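Local coordinates for acyl-CoA dehydrogenase (Slackia heliotrinireducens, PDB 4RM7), which belongs to the acyl-CoA dehydrogenase family, with a helical N-terminal domain, a beta-sheet middle domain and a helical C-terminal domain, in a four-chain assembly, at residues Asp11-Tyr22 and Ala48-Phe57. Sequence-based numbering, arbitrary orientation.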
loop_
_atom_site.group_PDB
_atom_site.type_symbol
_atom_site.label_atom_id
_atom_site.label_comp_id
_atom_site.label_asym_id
_atom_site.label_seq_id
_atom_site.Cartn_x
_atom_site.Cartn_y
_atom_site.Cartn_z
ATOM N N ASP A 11 -7.482 34.887 -17.717
ATOM C CA ASP A 11 -6.152 35.424 -17.436
ATOM C C ASP A 11 -5.180 34.298 -17.103
ATOM O O ASP A 11 -4.100 34.225 -17.679
ATOM C CB ASP A 11 -6.194 36.447 -16.299
ATOM C CG ASP A 11 -6.863 37.751 -16.711
ATOM O OD1 ASP A 11 -6.764 38.127 -17.896
ATOM O OD2 ASP A 11 -7.491 38.399 -15.849
ATOM N N GLU A 12 -5.584 33.410 -16.198
ATOM C CA GLU A 12 -4.784 32.243 -15.859
ATOM C C GLU A 12 -4.517 31.356 -17.085
ATOM O O GLU A 12 -3.399 30.863 -17.280
ATOM C CB GLU A 12 -5.472 31.449 -14.749
ATOM C CG GLU A 12 -5.396 32.162 -13.378
ATOM C CD GLU A 12 -6.438 31.666 -12.368
ATOM O OE1 GLU A 12 -7.348 30.900 -12.755
ATOM O OE2 GLU A 12 -6.354 32.049 -11.179
ATOM N N GLN A 13 -5.525 31.173 -17.928
ATOM C CA GLN A 13 -5.341 30.361 -19.118
ATOM C C GLN A 13 -4.369 31.001 -20.109
ATOM O O GLN A 13 -3.589 30.300 -20.760
ATOM C CB GLN A 13 -6.682 30.104 -19.796
ATOM C CG GLN A 13 -7.552 29.112 -19.069
ATOM C CD GLN A 13 -8.999 29.149 -19.528
ATOM O OE1 GLN A 13 -9.338 29.793 -20.527
ATOM N NE2 GLN A 13 -9.867 28.461 -18.791
ATOM N N ARG A 14 -4.415 32.324 -20.239
ATOM C CA ARG A 14 -3.499 32.995 -21.160
ATOM C C ARG A 14 -2.051 32.838 -20.683
ATOM O O ARG A 14 -1.140 32.621 -21.495
ATOM C CB ARG A 14 -3.845 34.477 -21.314
ATOM C CG ARG A 14 -4.968 34.749 -22.271
ATOM C CD ARG A 14 -4.976 36.204 -22.709
ATOM N NE ARG A 14 -5.939 36.444 -23.792
ATOM C CZ ARG A 14 -7.179 36.882 -23.607
ATOM N NH1 ARG A 14 -7.628 37.116 -22.379
ATOM N NH2 ARG A 14 -7.977 37.077 -24.646
ATOM N N LEU A 15 -1.861 32.948 -19.368
ATOM C CA LEU A 15 -0.559 32.731 -18.745
ATOM C C LEU A 15 0.006 31.373 -19.156
ATOM O O LEU A 15 1.154 31.265 -19.617
ATOM C CB LEU A 15 -0.674 32.826 -17.221
ATOM C CG LEU A 15 0.544 32.448 -16.378
ATOM C CD1 LEU A 15 1.677 33.424 -16.598
ATOM C CD2 LEU A 15 0.172 32.393 -14.895
ATOM N N LEU A 16 -0.823 30.346 -19.017
ATOM C CA LEU A 16 -0.444 29.011 -19.431
ATOM C C LEU A 16 -0.048 28.971 -20.888
ATOM O O LEU A 16 0.934 28.321 -21.247
ATOM C CB LEU A 16 -1.583 28.038 -19.202
ATOM C CG LEU A 16 -1.511 27.325 -17.883
ATOM C CD1 LEU A 16 -2.807 26.613 -17.698
ATOM C CD2 LEU A 16 -0.364 26.353 -17.944
ATOM N N ASN A 17 -0.818 29.659 -21.726
ATOM C CA ASN A 17 -0.531 29.675 -23.156
ATOM C C ASN A 17 0.856 30.242 -23.401
ATOM O O ASN A 17 1.631 29.692 -24.192
ATOM C CB ASN A 17 -1.564 30.490 -23.926
ATOM C CG ASN A 17 -2.950 29.889 -23.873
ATOM O OD1 ASN A 17 -3.120 28.701 -23.594
ATOM N ND2 ASN A 17 -3.958 30.715 -24.157
ATOM N N HIS A 18 1.166 31.338 -22.713
ATOM C CA HIS A 18 2.457 31.998 -22.859
ATOM C C HIS A 18 3.590 31.095 -22.391
ATOM O O HIS A 18 4.613 30.969 -23.064
ATOM C CB HIS A 18 2.479 33.313 -22.085
ATOM C CG HIS A 18 1.430 34.284 -22.521
ATOM N ND1 HIS A 18 1.222 35.496 -21.888
ATOM C CD2 HIS A 18 0.523 34.232 -23.526
ATOM C CE1 HIS A 18 0.242 36.140 -22.488
ATOM N NE2 HIS A 18 -0.202 35.399 -23.489
ATOM N N VAL A 19 3.399 30.452 -21.246
ATOM C CA VAL A 19 4.414 29.557 -20.707
ATOM C C VAL A 19 4.603 28.325 -21.594
ATOM O O VAL A 19 5.726 27.910 -21.843
ATOM C CB VAL A 19 4.063 29.144 -19.280
ATOM C CG1 VAL A 19 5.014 28.064 -18.784
ATOM C CG2 VAL A 19 4.120 30.369 -18.374
ATOM N N ARG A 20 3.499 27.773 -22.086
ATOM C CA ARG A 20 3.526 26.601 -22.962
ATOM C C ARG A 20 4.201 26.883 -24.309
ATOM O O ARG A 20 4.853 26.012 -24.885
ATOM C CB ARG A 20 2.097 26.086 -23.185
ATOM C CG ARG A 20 1.967 24.947 -24.179
ATOM C CD ARG A 20 0.590 24.270 -24.105
ATOM N NE ARG A 20 -0.516 25.215 -23.928
ATOM C CZ ARG A 20 -1.288 25.273 -22.843
ATOM N NH1 ARG A 20 -1.097 24.433 -21.823
ATOM N NH2 ARG A 20 -2.260 26.170 -22.785
ATOM N N GLU A 21 4.048 28.099 -24.816
ATOM C CA GLU A 21 4.692 28.471 -26.068
ATOM C C GLU A 21 6.210 28.618 -25.830
ATOM O O GLU A 21 7.020 28.205 -26.649
ATOM C CB GLU A 21 4.053 29.748 -26.633
ATOM C CG GLU A 21 4.936 30.579 -27.520
ATOM C CD GLU A 21 4.156 31.630 -28.303
ATOM O OE1 GLU A 21 2.972 31.365 -28.638
ATOM O OE2 GLU A 21 4.732 32.714 -28.584
ATOM N N TYR A 22 6.591 29.175 -24.693
ATOM C CA TYR A 22 7.995 29.240 -24.331
ATOM C C TYR A 22 8.620 27.867 -24.116
ATOM O O TYR A 22 9.712 27.601 -24.585
ATOM C CB TYR A 22 8.164 30.102 -23.075
ATOM C CG TYR A 22 9.466 29.927 -22.333
ATOM C CD1 TYR A 22 10.631 30.466 -22.814
ATOM C CD2 TYR A 22 9.518 29.225 -21.154
ATOM C CE1 TYR A 22 11.817 30.308 -22.147
ATOM C CE2 TYR A 22 10.699 29.065 -20.479
ATOM C CZ TYR A 22 11.845 29.609 -20.983
ATOM O OH TYR A 22 13.018 29.450 -20.312
ATOM N N ALA A 48 15.179 34.295 -21.599
ATOM C CA ALA A 48 13.856 34.314 -22.219
ATOM C C ALA A 48 12.771 34.082 -21.164
ATOM O O ALA A 48 11.648 34.561 -21.304
ATOM C CB ALA A 48 13.763 33.268 -23.341
ATOM N N PHE A 49 13.117 33.361 -20.101
ATOM C CA PHE A 49 12.149 33.089 -19.043
ATOM C C PHE A 49 11.793 34.363 -18.287
ATOM O O PHE A 49 10.627 34.600 -18.018
ATOM C CB PHE A 49 12.658 32.020 -18.068
ATOM C CG PHE A 49 11.836 31.908 -16.821
ATOM C CD1 PHE A 49 10.678 31.135 -16.805
ATOM C CD2 PHE A 49 12.201 32.592 -15.661
ATOM C CE1 PHE A 49 9.890 31.026 -15.654
ATOM C CE2 PHE A 49 11.420 32.486 -14.484
ATOM C CZ PHE A 49 10.258 31.705 -14.487
ATOM N N VAL A 50 12.776 35.193 -17.944
ATOM C CA VAL A 50 12.441 36.400 -17.191
ATOM C C VAL A 50 11.878 37.469 -18.109
ATOM O O VAL A 50 11.332 38.457 -17.640
ATOM C CB VAL A 50 13.643 36.975 -16.428
ATOM C CG1 VAL A 50 14.010 36.068 -15.270
ATOM C CG2 VAL A 50 14.830 37.214 -17.361
ATOM N N ASP A 51 11.990 37.254 -19.409
ATOM C CA ASP A 51 11.448 38.176 -20.392
ATOM C C ASP A 51 10.044 37.784 -20.771
ATOM O O ASP A 51 9.421 38.424 -21.594
ATOM C CB ASP A 51 12.314 38.208 -21.641
ATOM C CG ASP A 51 13.563 39.014 -21.458
ATOM O OD1 ASP A 51 13.607 39.831 -20.529
ATOM O OD2 ASP A 51 14.508 38.822 -22.238
ATOM N N LEU A 52 9.546 36.723 -20.159
ATOM C CA LEU A 52 8.253 36.173 -20.508
ATOM C C LEU A 52 7.125 37.129 -20.205
ATOM O O LEU A 52 7.199 37.909 -19.272
ATOM C CB LEU A 52 8.009 34.896 -19.730
ATOM C CG LEU A 52 8.268 33.591 -20.458
ATOM C CD1 LEU A 52 8.048 32.431 -19.514
ATOM C CD2 LEU A 52 7.364 33.485 -21.662
ATOM N N ASP A 53 6.075 37.068 -21.004
ATOM C CA ASP A 53 4.901 37.846 -20.703
ATOM C C ASP A 53 4.054 37.012 -19.780
ATOM O O ASP A 53 3.451 36.045 -20.188
ATOM C CB ASP A 53 4.110 38.158 -21.968
ATOM C CG ASP A 53 2.830 38.914 -21.680
ATOM O OD1 ASP A 53 1.938 38.946 -22.539
ATOM O OD2 ASP A 53 2.710 39.486 -20.590
ATOM N N PHE A 54 3.976 37.434 -18.535
ATOM C CA PHE A 54 3.319 36.664 -17.514
ATOM C C PHE A 54 1.886 37.109 -17.360
ATOM O O PHE A 54 1.215 36.726 -16.427
ATOM C CB PHE A 54 4.082 36.742 -16.200
ATOM C CG PHE A 54 5.336 35.927 -16.189
ATOM C CD1 PHE A 54 5.281 34.559 -16.210
ATOM C CD2 PHE A 54 6.564 36.533 -16.157
ATOM C CE1 PHE A 54 6.430 33.809 -16.200
ATOM C CE2 PHE A 54 7.716 35.791 -16.151
ATOM C CZ PHE A 54 7.649 34.425 -16.172
ATOM N N ASN A 55 1.431 37.935 -18.287
ATOM C CA ASN A 55 0.047 38.361 -18.320
ATOM C C ASN A 55 -0.348 39.085 -17.062
ATOM O O ASN A 55 -1.451 38.942 -16.579
ATOM C CB ASN A 55 -0.869 37.168 -18.535
ATOM C CG ASN A 55 -2.205 37.558 -19.109
ATOM O OD1 ASN A 55 -2.312 38.518 -19.856
ATOM N ND2 ASN A 55 -3.228 36.805 -18.773
ATOM N N GLY A 56 0.584 39.852 -16.529
ATOM C CA GLY A 56 0.305 40.774 -15.455
ATOM C C GLY A 56 0.307 40.143 -14.092
ATOM O O GLY A 56 0.108 40.810 -13.098
ATOM N N PHE A 57 0.544 38.848 -14.040
ATOM C CA PHE A 57 0.674 38.182 -12.769
ATOM C C PHE A 57 2.000 38.518 -12.136
ATOM O O PHE A 57 2.954 38.814 -12.824
ATOM C CB PHE A 57 0.515 36.691 -12.937
ATOM C CG PHE A 57 -0.897 36.270 -13.116
ATOM C CD1 PHE A 57 -1.742 36.201 -12.041
ATOM C CD2 PHE A 57 -1.382 35.968 -14.360
ATOM C CE1 PHE A 57 -3.049 35.826 -12.198
ATOM C CE2 PHE A 57 -2.688 35.593 -14.529
ATOM C CZ PHE A 57 -3.526 35.521 -13.445
#
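His18 and Asn55 each send one N-H across the contact to a backbone carbonyl. In the modelled conformer His18 ND1 donates to Asp53 O at 2.9 Å; the oxygen lies at the ring edge, near its plane, while the nitrogen sits above the carbonyl plane. A chi1 of -59° sets CG anti to the carbonyl carbon of His18 and brings the ND1 edge of the ring to Asp53 O. A second conformer of His18 is deposited, so this bond is less certain than that of Asn55. Asn55 ND2 meets Asp11 O at 2.9 Å with a bent N-H...O angle of 137°; the same oxygen also accepts the helical bond from Leu15 N.

Apolar groups fill in along the helix. Leu15 splits its branches: CD1 touches the edge of the Phe54 ring, at CD1, at 3.8 Å, and CD2 packs on CD2 of Phe57. The Phe57 ring turns its edge to Asp11 O, while its CZ meets Glu12 CG. At the other end Leu52 CD2 meets Tyr22 CB and its CD1 approaches the ring carbons CG and CD2; the two side chains cross at about a right angle. The Tyr22 ring runs on to Ala48 CB and Phe49 CB, and Tyr22 OH is hydrogen-bonded to Val45 O, which ties it to helix 43-50.

Behind these groups, Asp53 OD2 accepts from Asn55 N in an Asx turn, and a type I' turn from Phe54 to Phe57 carries Asn55 and Phe57 to the helix. Phe49 stacks on Phe90, and Phe57 touches Ala72 of helix 70-84. The contact thus lays the chain leaving helix 43-50 along helix 10-26 within the helical N-terminal domain. Each segment offers a side-chain N-H to a main-chain oxygen of the other, which is consistent with the loop being held against the helix.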